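E3 SUMO-protein ligase SIZ2 (Saccharomyces cerevisiae, PDB 6U75) acts as an E3 ligase in the SUMO pathway, promoting attachment of SUMO/Smt3 to target proteins, which may include septins, and may contribute to chromosome maintenance. Local coordinates at residues A[82-87]-A[105-111]; A[21-27]-A[123-129]. All coordinates share one frame; numbering follows the deposited sequence.

Interaction 1. Residues A[82-87]-A[105-111]; sequences FNGTKL and NLTPYLK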
loop_
_atom_site.group_PDB
_atom_site.type_symbol
_atom_site.label_atom_id
_atom_site.label_comp_id
_atom_site.label_asym_id
_atom_site.label_seq_id
_atom_site.Cartn_x
_atom_site.Cartn_y
_atom_site.Cartn_z
ATOM N N PHE A 82 7.047 -1.657 22.646
ATOM C CA PHE A 82 7.274 -0.228 22.829
ATOM C C PHE A 82 6.686 0.177 24.174
ATOM O O PHE A 82 5.462 0.194 24.344
ATOM C CB PHE A 82 6.657 0.572 21.683
ATOM C CG PHE A 82 7.066 2.017 21.663
ATOM C CD1 PHE A 82 8.369 2.377 21.361
ATOM C CD2 PHE A 82 6.149 3.016 21.940
ATOM C CE1 PHE A 82 8.750 3.704 21.341
ATOM C CE2 PHE A 82 6.524 4.345 21.921
ATOM C CZ PHE A 82 7.827 4.689 21.620
ATOM N N ASN A 83 7.558 0.495 25.129
ATOM C CA ASN A 83 7.139 0.910 26.468
ATOM C C ASN A 83 6.318 -0.180 27.152
ATOM O O ASN A 83 5.291 0.089 27.778
ATOM C CB ASN A 83 6.362 2.227 26.413
ATOM C CG ASN A 83 7.223 3.392 25.963
ATOM O OD1 ASN A 83 8.391 3.498 26.339
ATOM N ND2 ASN A 83 6.650 4.274 25.152
ATOM N N GLY A 84 6.775 -1.427 27.033
ATOM C CA GLY A 84 6.130 -2.552 27.675
ATOM C C GLY A 84 4.967 -3.151 26.915
ATOM O O GLY A 84 4.660 -4.333 27.116
ATOM N N THR A 85 4.310 -2.383 26.051
ATOM C CA THR A 85 3.165 -2.867 25.293
ATOM C C THR A 85 3.634 -3.477 23.979
ATOM O O THR A 85 4.344 -2.829 23.204
ATOM C CB THR A 85 2.182 -1.726 25.023
ATOM O OG1 THR A 85 1.660 -1.233 26.264
ATOM C CG2 THR A 85 1.034 -2.197 24.141
ATOM N N LYS A 86 3.240 -4.725 23.734
ATOM C CA LYS A 86 3.556 -5.363 22.466
ATOM C C LYS A 86 2.790 -4.692 21.334
ATOM O O LYS A 86 1.652 -4.245 21.501
ATOM C CB LYS A 86 3.217 -6.854 22.511
ATOM C CG LYS A 86 3.478 -7.589 21.199
ATOM C CD LYS A 86 3.080 -9.056 21.277
ATOM C CE LYS A 86 3.176 -9.723 19.911
ATOM N NZ LYS A 86 2.674 -11.125 19.920
ATOM N N LEU A 87 3.431 -4.620 20.171
ATOM C CA LEU A 87 2.816 -4.047 18.981
ATOM C C LEU A 87 2.154 -5.162 18.180
ATOM O O LEU A 87 2.836 -6.055 17.664
ATOM C CB LEU A 87 3.852 -3.317 18.131
ATOM C CG LEU A 87 4.521 -2.109 18.787
ATOM C CD1 LEU A 87 5.588 -1.533 17.873
ATOM C CD2 LEU A 87 3.493 -1.046 19.145
ATOM N N ASN A 105 2.791 1.636 14.243
ATOM C CA ASN A 105 2.292 2.888 14.799
ATOM C C ASN A 105 2.637 2.942 16.283
ATOM O O ASN A 105 2.090 2.179 17.084
ATOM C CB ASN A 105 0.785 3.008 14.583
ATOM C CG ASN A 105 0.222 4.316 15.103
ATOM O OD1 ASN A 105 0.936 5.313 15.211
ATOM N ND2 ASN A 105 -1.064 4.318 15.429
ATOM N N LEU A 106 3.543 3.846 16.649
ATOM C CA LEU A 106 3.949 4.040 18.033
ATOM C C LEU A 106 3.183 5.161 18.725
ATOM O O LEU A 106 3.409 5.403 19.915
ATOM C CB LEU A 106 5.450 4.345 18.101
ATOM C CG LEU A 106 6.389 3.399 17.351
ATOM C CD1 LEU A 106 7.808 3.943 17.377
ATOM C CD2 LEU A 106 6.342 1.997 17.939
ATOM N N THR A 107 2.280 5.837 18.016
ATOM C CA THR A 107 1.659 7.045 18.560
ATOM C C THR A 107 0.929 6.805 19.875
ATOM O O THR A 107 1.186 7.547 20.839
ATOM C CB THR A 107 0.710 7.642 17.515
ATOM O OG1 THR A 107 1.365 7.699 16.242
ATOM C CG2 THR A 107 0.284 9.047 17.923
ATOM N N PRO A 108 0.028 5.824 19.995
ATOM C CA PRO A 108 -0.782 5.730 21.222
ATOM C C PRO A 108 0.001 5.301 22.451
ATOM O O PRO A 108 -0.463 5.548 23.571
ATOM C CB PRO A 108 -1.852 4.693 20.857
ATOM C CG PRO A 108 -1.213 3.850 19.819
ATOM C CD PRO A 108 -0.308 4.759 19.033
ATOM N N TYR A 109 1.166 4.675 22.287
ATOM C CA TYR A 109 1.938 4.161 23.409
ATOM C C TYR A 109 3.115 5.062 23.768
ATOM O O TYR A 109 4.017 4.635 24.495
ATOM C CB TYR A 109 2.424 2.746 23.094
ATOM C CG TYR A 109 1.371 1.900 22.413
ATOM C CD1 TYR A 109 0.224 1.505 23.089
ATOM C CD2 TYR A 109 1.519 1.504 21.091
ATOM C CE1 TYR A 109 -0.744 0.737 22.469
ATOM C CE2 TYR A 109 0.557 0.735 20.462
ATOM C CZ TYR A 109 -0.571 0.356 21.156
ATOM O OH TYR A 109 -1.530 -0.410 20.533
ATOM N N LEU A 110 3.119 6.300 23.280
ATOM C CA LEU A 110 4.193 7.235 23.575
ATOM C C LEU A 110 4.059 7.789 24.988
ATOM O O LEU A 110 2.955 7.982 25.503
ATOM C CB LEU A 110 4.188 8.393 22.575
ATOM C CG LEU A 110 5.322 8.445 21.550
ATOM C CD1 LEU A 110 5.122 9.630 20.619
ATOM C CD2 LEU A 110 6.680 8.526 22.232
ATOM N N LYS A 111 5.204 8.051 25.610
ATOM C CA LYS A 111 5.261 8.669 26.925
ATOM C C LYS A 111 5.476 10.173 26.790
ATOM O O LYS A 111 5.833 10.686 25.727
ATOM C CB LYS A 111 6.377 8.040 27.768
ATOM C CG LYS A 111 6.220 6.540 27.991
ATOM C CD LYS A 111 4.968 6.214 28.802
ATOM C CE LYS A 111 4.204 5.037 28.211
ATOM N NZ LYS A 111 2.794 4.998 28.687
#

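Interaction 2. Residues A[21-27]-A[123-129]; sequences LKQSAGR and YLNIDKE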
loop_
_atom_site.group_PDB
_atom_site.type_symbol
_atom_site.label_atom_id
_atom_site.label_comp_id
_atom_site.label_asym_id
_atom_site.label_seq_id
_atom_site.Cartn_x
_atom_site.Cartn_y
_atom_site.Cartn_z
ATOM N N LEU A 21 20.689 -3.127 12.927
ATOM C CA LEU A 21 20.561 -4.487 13.426
ATOM C C LEU A 21 21.520 -5.377 12.647
ATOM O O LEU A 21 21.394 -5.506 11.424
ATOM C CB LEU A 21 19.126 -4.990 13.285
ATOM C CG LEU A 21 18.265 -4.978 14.546
ATOM C CD1 LEU A 21 16.855 -5.434 14.218
ATOM C CD2 LEU A 21 18.879 -5.862 15.620
ATOM N N LYS A 22 22.471 -5.977 13.351
ATOM C CA LYS A 22 23.486 -6.811 12.728
ATOM C C LYS A 22 23.064 -8.277 12.745
ATOM O O LYS A 22 22.177 -8.688 13.498
ATOM C CB LYS A 22 24.829 -6.641 13.438
ATOM C CG LYS A 22 24.824 -7.021 14.909
ATOM C CD LYS A 22 26.212 -6.862 15.508
ATOM C CE LYS A 22 26.257 -7.293 16.965
ATOM N NZ LYS A 22 27.638 -7.211 17.520
ATOM N N GLN A 23 23.718 -9.065 11.894
ATOM C CA GLN A 23 23.401 -10.483 11.796
ATOM C C GLN A 23 23.627 -11.179 13.131
ATOM O O GLN A 23 24.568 -10.866 13.865
ATOM C CB GLN A 23 24.251 -11.145 10.712
ATOM C CG GLN A 23 23.706 -10.971 9.306
ATOM C CD GLN A 23 24.523 -11.711 8.266
ATOM O OE1 GLN A 23 25.007 -11.115 7.304
ATOM N NE2 GLN A 23 24.675 -13.016 8.449
ATOM N N SER A 24 22.752 -12.134 13.438
ATOM C CA SER A 24 22.823 -12.916 14.664
ATOM C C SER A 24 22.627 -14.384 14.326
ATOM O O SER A 24 21.722 -14.731 13.559
ATOM C CB SER A 24 21.765 -12.459 15.673
ATOM O OG SER A 24 21.751 -13.298 16.815
ATOM N N ALA A 25 23.475 -15.242 14.895
ATOM C CA ALA A 25 23.324 -16.678 14.681
ATOM C C ALA A 25 21.997 -17.173 15.239
ATOM O O ALA A 25 21.258 -17.900 14.567
ATOM C CB ALA A 25 24.489 -17.428 15.323
ATOM N N GLY A 26 21.673 -16.780 16.468
ATOM C CA GLY A 26 20.454 -17.229 17.108
ATOM C C GLY A 26 19.791 -16.186 17.984
ATOM O O GLY A 26 19.879 -14.985 17.711
ATOM N N ARG A 27 19.117 -16.654 19.037
ATOM C CA ARG A 27 18.352 -15.823 19.962
ATOM C C ARG A 27 18.984 -14.456 20.191
ATOM O O ARG A 27 20.213 -14.336 20.217
ATOM C CB ARG A 27 18.213 -16.539 21.307
ATOM C CG ARG A 27 16.806 -16.557 21.864
ATOM C CD ARG A 27 16.806 -16.787 23.369
ATOM N NE ARG A 27 17.440 -18.049 23.749
ATOM C CZ ARG A 27 18.716 -18.185 24.105
ATOM N NH1 ARG A 27 19.183 -19.381 24.435
ATOM N NH2 ARG A 27 19.531 -17.138 24.136
ATOM N N TYR A 123 14.123 -11.367 18.710
ATOM C CA TYR A 123 14.250 -12.173 17.507
ATOM C C TYR A 123 14.951 -13.478 17.854
ATOM O O TYR A 123 15.664 -13.581 18.857
ATOM C CB TYR A 123 15.035 -11.428 16.425
ATOM C CG TYR A 123 16.373 -10.931 16.921
ATOM C CD1 TYR A 123 17.497 -11.745 16.876
ATOM C CD2 TYR A 123 16.509 -9.656 17.452
ATOM C CE1 TYR A 123 18.721 -11.298 17.334
ATOM C CE2 TYR A 123 17.729 -9.199 17.914
ATOM C CZ TYR A 123 18.832 -10.026 17.853
ATOM O OH TYR A 123 20.049 -9.580 18.311
ATOM N N LEU A 124 14.747 -14.476 16.995
ATOM C CA LEU A 124 15.425 -15.758 17.122
ATOM C C LEU A 124 16.676 -15.853 16.263
ATOM O O LEU A 124 17.483 -16.765 16.470
ATOM C CB LEU A 124 14.475 -16.899 16.740
ATOM C CG LEU A 124 13.131 -16.912 17.469
ATOM C CD1 LEU A 124 12.276 -18.084 17.005
ATOM C CD2 LEU A 124 13.344 -16.956 18.975
ATOM N N ASN A 125 16.851 -14.941 15.312
ATOM C CA ASN A 125 17.988 -14.946 14.403
ATOM C C ASN A 125 17.856 -13.732 13.497
ATOM O O ASN A 125 16.784 -13.129 13.394
ATOM C CB ASN A 125 18.045 -16.225 13.569
ATOM C CG ASN A 125 16.811 -16.410 12.709
ATOM O OD1 ASN A 125 15.777 -16.884 13.182
ATOM N ND2 ASN A 125 16.911 -16.029 11.439
ATOM N N ILE A 126 18.959 -13.378 12.840
ATOM C CA ILE A 126 18.979 -12.281 11.879
ATOM C C ILE A 126 19.940 -12.673 10.765
ATOM O O ILE A 126 21.154 -12.750 10.987
ATOM C CB ILE A 126 19.395 -10.946 12.515
ATOM C CG1 ILE A 126 18.429 -10.594 13.650
ATOM C CG2 ILE A 126 19.415 -9.838 11.471
ATOM C CD1 ILE A 126 18.634 -9.221 14.242
ATOM N N ASP A 127 19.401 -12.921 9.571
ATOM C CA ASP A 127 20.208 -13.331 8.429
ATOM C C ASP A 127 20.792 -12.152 7.667
ATOM O O ASP A 127 21.834 -12.298 7.017
ATOM C CB ASP A 127 19.368 -14.179 7.469
ATOM C CG ASP A 127 18.819 -15.429 8.125
ATOM O OD1 ASP A 127 18.960 -15.567 9.359
ATOM O OD2 ASP A 127 18.250 -16.277 7.406
ATOM N N LYS A 128 20.148 -10.989 7.732
ATOM C CA LYS A 128 20.589 -9.801 7.018
ATOM C C LYS A 128 20.526 -8.599 7.948
ATOM O O LYS A 128 19.744 -8.573 8.902
ATOM C CB LYS A 128 19.730 -9.546 5.772
ATOM C CG LYS A 128 20.010 -10.505 4.622
ATOM C CD LYS A 128 18.970 -10.389 3.514
ATOM C CE LYS A 128 19.001 -9.025 2.840
ATOM N NZ LYS A 128 17.990 -8.924 1.750
ATOM N N GLU A 129 21.360 -7.604 7.666
ATOM C CA GLU A 129 21.382 -6.394 8.472
ATOM C C GLU A 129 20.182 -5.515 8.139
ATOM O O GLU A 129 19.725 -5.460 6.995
ATOM C CB GLU A 129 22.680 -5.620 8.246
ATOM C CG GLU A 129 23.928 -6.390 8.641
ATOM C CD GLU A 129 25.201 -5.601 8.407
ATOM O OE1 GLU A 129 26.236 -6.220 8.083
ATOM O OE2 GLU A 129 25.165 -4.360 8.542
#

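Interaction 1. Residues A[82-87]-A[105-111]
F82 and N83 meet L106, Y109 and K111 where a tight beta hairpin of the PINIT domain lies against the loop that follows strand 104-105. The hairpin turns through a type I' beta turn from F82 to T85, with backbone bonds running both ways between those two residues. Asparagine suits the first inner position because it readily takes the left-handed backbone conformation. At G84 a side chain would press on the preceding carbonyl oxygen.

One hydrogen bond spans the two segments: N83 ND2 donates to Y109 O over 2.7 Å, fairly straight at 157° and close to the amide plane. The same nitrogen also binds N117 OD1, while N83 OD1 accepts from H118 N, so three bonds fix the rotation of this amide and tie the turn to strand 117-123. K111 runs past it in the opposite direction, its CG 3.7 Å from N83 ND2.

Most of the remaining contacts are apolar. With CG anti to the backbone N (chi1 -169°), the F82 ring reaches into the loop. L106 CD2 sits over one face of that ring, 4.1 Å from its centroid, in a CH-pi contact. The opposite face carries N83 CG, Y109 CB lies in plane at the edge, and L110 CD2 approaches F82 CZ at the rim. The branched tip of leucine suits position 106, since it puts L106 CD2 between the F82 face and L87 CD1, 3.6 Å from the latter. The other L87 methyl, CD2, meets Y109 CE2 at 3.7 Å.

Y109 is held between an aliphatic group on each face. P108 CG covers one, and on the opposite face the T85 methyl CG2 stands 4.1 Å from the ring centroid, 24° off the normal.

Interaction 2. Residues A[21-27]-A[123-129]
The Y123 ring has S24 OG at its edge, in the ring plane, and G26 O also at the edge near that plane, while I126 CD1 lies over the centre of one face, 3.5 Å above it. S24 CB comes within 3.7 Å of Y123 CE1. L21 extends the apolar side of this cluster by laying its CD2 against I126 CD1 at 3.6 Å, the two side chains crossing at about a right angle. Isoleucine suits the spot because its long branch carries CD1 far enough to reach both the ring and L21. Y123 and L21 both also rest on T30 of strand 28-34, and K128 makes a cation-pi contact with F58 of strand 50-58.

The backbones join through a single antiparallel bridge, the hydrogen-bonded pair S24 and I126. S24 N donates to a lone pair of I126 O over 3.0 Å, and I126 N returns the bond to S24 O over 3.2 Å, nearly straight at 172°.

One side chain in each loop ties it to itself. S24 holds OG anti to the backbone N (chi1 175°), from where it donates to G26 O at 2.7 Å; N125 ND2 donates to D127 OD1, which it meets from above the carboxylate plane. Replacing S24 by a valine would probably leave G26 O without this donor and let residues 24-26 move more freely.

Because both bonds across the bridge are main-chain bonds, the pairing probably depends little on side-chain identity, and side-chain specificity probably comes mainly from the apolar cluster of L21, Y123 and I126.

How the interactions relate
Strand 12-21 runs into 21-27, which leads on to strand 28-34; about a hundred residues later strand 117-123 passes through 123-129 into strand 130-139. Interaction 2 pairs these two connections, each of which carries the chain between the two antiparallel sheets of the PINIT domain, and so closes the longer loop. Nested within it, interaction 1 closes a short excursion of 17 residues, joining the hairpin at the outer strand of the four-stranded sheet to the passage from strand 104-105 toward strand 117-123. The centres of interactions 1 and 2 are 23 Å apart, and the two do not touch. Strand 117-123 links them, and both lie away from the zinc site.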